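Local coordinates for protein endoribonuclease (Porcine reproductive and respiratory syndrome virus, PDB 5DA1) that probably cleaves viral RNA as the uridylate-specific endoribonuclease nsp11 of the replicase polyprotein, acts as a dimer and antagonises the beta interferon response, at residues Y189-V201 and L210-E223. Residues are numbered along the deposited sequence; the frame is centred on the assembly and turned at random.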
# COMPACT_ATOMS: atom_id res chain seq x y z
N TYR A 189 -5.67 18.71 20.10
CA TYR A 189 -4.27 18.35 20.27
C TYR A 189 -3.27 19.14 19.43
O TYR A 189 -2.05 18.96 19.53
CB TYR A 189 -4.09 16.89 19.91
CG TYR A 189 -4.96 15.92 20.65
CD1 TYR A 189 -4.57 15.44 21.91
CD2 TYR A 189 -6.14 15.43 20.09
CE1 TYR A 189 -5.34 14.50 22.61
CE2 TYR A 189 -6.93 14.49 20.78
CZ TYR A 189 -6.52 14.03 22.04
OH TYR A 189 -7.28 13.11 22.74
N LEU A 190 -3.77 20.02 18.57
CA LEU A 190 -2.92 20.58 17.54
C LEU A 190 -2.31 21.91 17.94
O LEU A 190 -1.51 22.49 17.20
CB LEU A 190 -3.69 20.67 16.21
CG LEU A 190 -4.19 19.32 15.64
CD1 LEU A 190 -4.71 19.48 14.24
CD2 LEU A 190 -3.14 18.21 15.68
N HIS A 191 -2.65 22.38 19.14
CA HIS A 191 -2.30 23.73 19.55
C HIS A 191 -1.83 23.74 20.99
O HIS A 191 -2.60 24.10 21.90
CB HIS A 191 -3.50 24.64 19.35
CG HIS A 191 -4.18 24.43 18.04
ND1 HIS A 191 -3.57 24.70 16.83
CD2 HIS A 191 -5.39 23.91 17.74
CE1 HIS A 191 -4.39 24.39 15.84
NE2 HIS A 191 -5.50 23.90 16.36
N PRO A 192 -0.58 23.31 21.21
CA PRO A 192 0.08 23.40 22.52
C PRO A 192 1.05 24.59 22.58
O PRO A 192 1.33 25.23 21.54
CB PRO A 192 0.87 22.09 22.60
CG PRO A 192 1.23 21.80 21.14
CD PRO A 192 0.21 22.51 20.25
N GLU A 193 1.56 24.86 23.78
CA GLU A 193 2.52 25.96 23.97
C GLU A 193 3.97 25.50 23.70
O GLU A 193 4.70 26.18 22.99
CB GLU A 193 2.31 26.65 25.35
CG GLU A 193 3.59 27.18 26.11
CD GLU A 193 4.34 28.40 25.46
OE1 GLU A 193 3.95 28.90 24.36
OE2 GLU A 193 5.34 28.86 26.07
N THR A 194 4.36 24.33 24.24
CA THR A 194 5.74 23.83 24.10
C THR A 194 6.16 23.54 22.64
O THR A 194 5.32 23.56 21.73
CB THR A 194 5.96 22.58 24.97
OG1 THR A 194 4.85 21.70 24.80
CG2 THR A 194 6.05 22.96 26.43
N GLN A 195 7.44 23.29 22.40
CA GLN A 195 7.93 23.00 21.03
C GLN A 195 7.40 21.65 20.44
O GLN A 195 7.21 21.50 19.22
CB GLN A 195 9.47 23.10 20.97
CG GLN A 195 10.05 23.65 19.63
CD GLN A 195 9.45 25.02 19.16
OE1 GLN A 195 8.54 25.59 19.78
NE2 GLN A 195 9.98 25.53 18.04
N SER A 196 7.14 20.69 21.33
CA SER A 196 6.64 19.39 20.98
C SER A 196 5.80 18.85 22.13
O SER A 196 5.93 19.33 23.26
CB SER A 196 7.80 18.44 20.67
OG SER A 196 8.25 17.76 21.83
N ARG A 197 4.95 17.87 21.86
CA ARG A 197 4.21 17.19 22.91
C ARG A 197 3.76 15.79 22.45
O ARG A 197 3.49 15.59 21.27
CB ARG A 197 3.02 18.04 23.37
CG ARG A 197 1.81 17.27 23.85
CD ARG A 197 1.93 16.79 25.29
NE ARG A 197 1.21 17.67 26.21
CZ ARG A 197 0.60 17.25 27.32
NH1 ARG A 197 0.60 15.96 27.65
NH2 ARG A 197 -0.02 18.12 28.11
N CYS A 198 3.70 14.85 23.39
CA CYS A 198 3.20 13.52 23.11
C CYS A 198 1.96 13.22 23.85
O CYS A 198 1.96 13.08 25.07
CB CYS A 198 4.19 12.47 23.50
SG CYS A 198 5.48 12.51 22.38
N TRP A 199 0.89 13.05 23.10
CA TRP A 199 -0.35 12.70 23.68
C TRP A 199 -0.52 11.20 23.78
O TRP A 199 0.04 10.43 23.00
CB TRP A 199 -1.43 13.30 22.84
CG TRP A 199 -1.31 14.80 22.77
CD1 TRP A 199 -0.83 15.55 21.73
CD2 TRP A 199 -1.71 15.71 23.78
NE1 TRP A 199 -0.91 16.88 22.03
CE2 TRP A 199 -1.45 17.02 23.28
CE3 TRP A 199 -2.27 15.57 25.05
CZ2 TRP A 199 -1.73 18.17 24.02
CZ3 TRP A 199 -2.55 16.71 25.78
CH2 TRP A 199 -2.27 18.00 25.26
N LYS A 200 -1.29 10.78 24.77
CA LYS A 200 -1.84 9.46 24.75
C LYS A 200 -3.27 9.62 24.28
O LYS A 200 -3.99 10.49 24.76
CB LYS A 200 -1.74 8.82 26.12
CG LYS A 200 -0.30 8.48 26.42
CD LYS A 200 -0.20 7.56 27.60
CE LYS A 200 0.97 6.58 27.42
NZ LYS A 200 0.89 5.44 28.40
N VAL A 201 -3.65 8.82 23.29
CA VAL A 201 -4.97 8.91 22.67
C VAL A 201 -5.53 7.50 22.50
O VAL A 201 -4.81 6.56 22.22
CB VAL A 201 -4.93 9.59 21.30
CG1 VAL A 201 -6.32 9.91 20.84
CG2 VAL A 201 -4.13 10.87 21.34
N LEU A 210 0.38 10.03 20.08
CA LEU A 210 0.35 11.00 19.00
C LEU A 210 1.44 12.09 19.18
O LEU A 210 1.36 12.86 20.12
CB LEU A 210 -1.05 11.64 18.94
CG LEU A 210 -1.27 12.92 18.11
CD1 LEU A 210 -1.03 12.70 16.60
CD2 LEU A 210 -2.65 13.49 18.31
N MET A 211 2.44 12.16 18.30
CA MET A 211 3.41 13.26 18.38
C MET A 211 2.90 14.49 17.67
O MET A 211 2.38 14.42 16.57
CB MET A 211 4.78 12.94 17.77
CG MET A 211 5.34 11.59 17.96
SD MET A 211 4.81 10.76 19.42
CE MET A 211 4.50 9.13 18.77
N VAL A 212 3.07 15.64 18.30
CA VAL A 212 2.76 16.90 17.66
C VAL A 212 3.97 17.85 17.72
O VAL A 212 4.59 18.01 18.77
CB VAL A 212 1.55 17.58 18.30
CG1 VAL A 212 1.13 18.78 17.47
CG2 VAL A 212 0.40 16.60 18.43
N TRP A 213 4.30 18.45 16.58
CA TRP A 213 5.30 19.50 16.55
C TRP A 213 4.64 20.78 16.04
O TRP A 213 4.52 21.01 14.83
CB TRP A 213 6.47 19.11 15.65
CG TRP A 213 7.09 17.78 15.98
CD1 TRP A 213 6.58 16.54 15.69
CD2 TRP A 213 8.36 17.56 16.60
NE1 TRP A 213 7.46 15.56 16.11
CE2 TRP A 213 8.56 16.16 16.67
CE3 TRP A 213 9.36 18.40 17.12
CZ2 TRP A 213 9.69 15.59 17.24
CZ3 TRP A 213 10.48 17.84 17.68
CH2 TRP A 213 10.64 16.45 17.74
N LYS A 214 4.19 21.60 16.99
CA LYS A 214 3.47 22.85 16.70
C LYS A 214 4.42 23.84 16.03
O LYS A 214 5.57 23.98 16.48
CB LYS A 214 2.92 23.40 18.03
CG LYS A 214 2.18 24.76 18.00
CD LYS A 214 3.13 26.00 18.12
CE LYS A 214 4.11 25.95 19.32
NZ LYS A 214 3.42 26.26 20.61
N ASP A 215 4.00 24.48 14.94
CA ASP A 215 2.84 24.09 14.16
C ASP A 215 3.49 23.58 12.89
O ASP A 215 3.47 24.25 11.84
CB ASP A 215 1.94 25.30 13.82
CG ASP A 215 2.08 26.48 14.81
OD1 ASP A 215 3.18 27.07 14.90
OD2 ASP A 215 1.09 26.83 15.49
N LYS A 216 4.11 22.41 12.97
CA LYS A 216 4.82 21.86 11.82
C LYS A 216 4.21 20.51 11.35
O LYS A 216 3.74 20.39 10.19
CB LYS A 216 6.34 21.80 12.09
CG LYS A 216 6.91 22.97 12.97
CD LYS A 216 8.46 23.04 12.96
CE LYS A 216 8.98 24.08 11.93
NZ LYS A 216 10.24 23.65 11.21
N THR A 217 4.16 19.50 12.22
CA THR A 217 3.63 18.20 11.82
C THR A 217 2.95 17.45 12.99
O THR A 217 2.92 17.95 14.11
CB THR A 217 4.71 17.33 11.11
OG1 THR A 217 4.09 16.24 10.42
CG2 THR A 217 5.77 16.80 12.11
N ALA A 218 2.40 16.28 12.71
CA ALA A 218 1.60 15.55 13.68
C ALA A 218 1.30 14.19 13.15
O ALA A 218 0.78 14.04 12.05
CB ALA A 218 0.29 16.29 13.99
N TYR A 219 1.63 13.18 13.93
CA TYR A 219 1.47 11.84 13.47
C TYR A 219 1.26 10.89 14.62
O TYR A 219 1.73 11.11 15.72
CB TYR A 219 2.67 11.44 12.62
CG TYR A 219 3.99 11.46 13.36
CD1 TYR A 219 4.37 10.42 14.16
CD2 TYR A 219 4.87 12.52 13.19
CE1 TYR A 219 5.58 10.44 14.80
CE2 TYR A 219 6.07 12.57 13.84
CZ TYR A 219 6.44 11.53 14.64
OH TYR A 219 7.67 11.57 15.28
N PHE A 220 0.52 9.83 14.33
CA PHE A 220 0.21 8.79 15.28
C PHE A 220 1.30 7.77 15.29
O PHE A 220 2.10 7.69 14.37
CB PHE A 220 -1.12 8.13 14.90
CG PHE A 220 -2.31 8.83 15.44
CD1 PHE A 220 -2.50 8.95 16.82
CD2 PHE A 220 -3.24 9.40 14.59
CE1 PHE A 220 -3.60 9.59 17.34
CE2 PHE A 220 -4.36 10.07 15.11
CZ PHE A 220 -4.54 10.16 16.47
N GLN A 221 1.33 6.96 16.34
CA GLN A 221 2.24 5.83 16.37
C GLN A 221 1.81 4.82 17.41
O GLN A 221 1.24 5.20 18.43
CB GLN A 221 3.63 6.32 16.66
CG GLN A 221 4.68 5.47 16.07
CD GLN A 221 6.00 6.14 16.21
OE1 GLN A 221 6.31 7.06 15.44
NE2 GLN A 221 6.78 5.73 17.22
N LEU A 222 2.10 3.54 17.15
CA LEU A 222 1.83 2.43 18.07
C LEU A 222 2.87 2.33 19.19
O LEU A 222 4.01 2.79 19.05
CB LEU A 222 1.82 1.11 17.32
CG LEU A 222 0.76 0.83 16.27
CD1 LEU A 222 1.03 -0.52 15.59
CD2 LEU A 222 -0.62 0.88 16.91
N GLU A 223 2.46 1.65 20.27
CA GLU A 223 3.23 1.53 21.50
C GLU A 223 3.96 0.20 21.66
O GLU A 223 3.92 -0.67 20.79
CB GLU A 223 2.28 1.73 22.68
CG GLU A 223 1.62 3.11 22.66
CD GLU A 223 0.81 3.44 23.91
OE1 GLU A 223 0.48 2.49 24.66
OE2 GLU A 223 0.51 4.64 24.12
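Lys214 reaches across to the loop that leads into strand 197-201, its methylenes sliding past Pro192, where Lys214 CB lies 3.6 Å from Pro192 CD. The lysine CG leaves anti to the backbone N (chi1 177°), and bends at each of the next three torsions curl the ammonium in among the carbonyls of the turn. There NZ donates to Pro192 O and to Glu193 O, the latter approached from above its carbonyl plane, with Thr194 O a weak third acceptor, 3.5 Å from Lys214 NZ. Three successive carbonyls thus converge on one ammonium group, tying the turn to the end of strand 210-213. Next to this turn, Ser196 CB sits over one face of the Trp213 six-membered ring, 4.2 Å from its centroid, a CH-pi contact.

The strands then pair antiparallel: Arg197 with Val212 and Trp199 with Leu210 are hydrogen-bonded pairs, while Cys198 and Met211 form the non-hydrogen-bonded pair between them. On the face carrying Trp199, Val212 CG2 meets the edge of the indole, 3.7 Å from Trp199 CD1. The Tyr189 ring stands edge-on over one indole face, the Arg197 side chain lies on the opposite face, and Leu210 CD2 lies against Tyr189 CB at 4.0 Å. Deeper, Leu190 CD2 touches Ala218 CB, which packs on Ala130 of helix 128-131, near the predicted active-site residues His129 and His144. Strand 217-221 completes a three-stranded antiparallel meander within the EndoU-family catalytic domain.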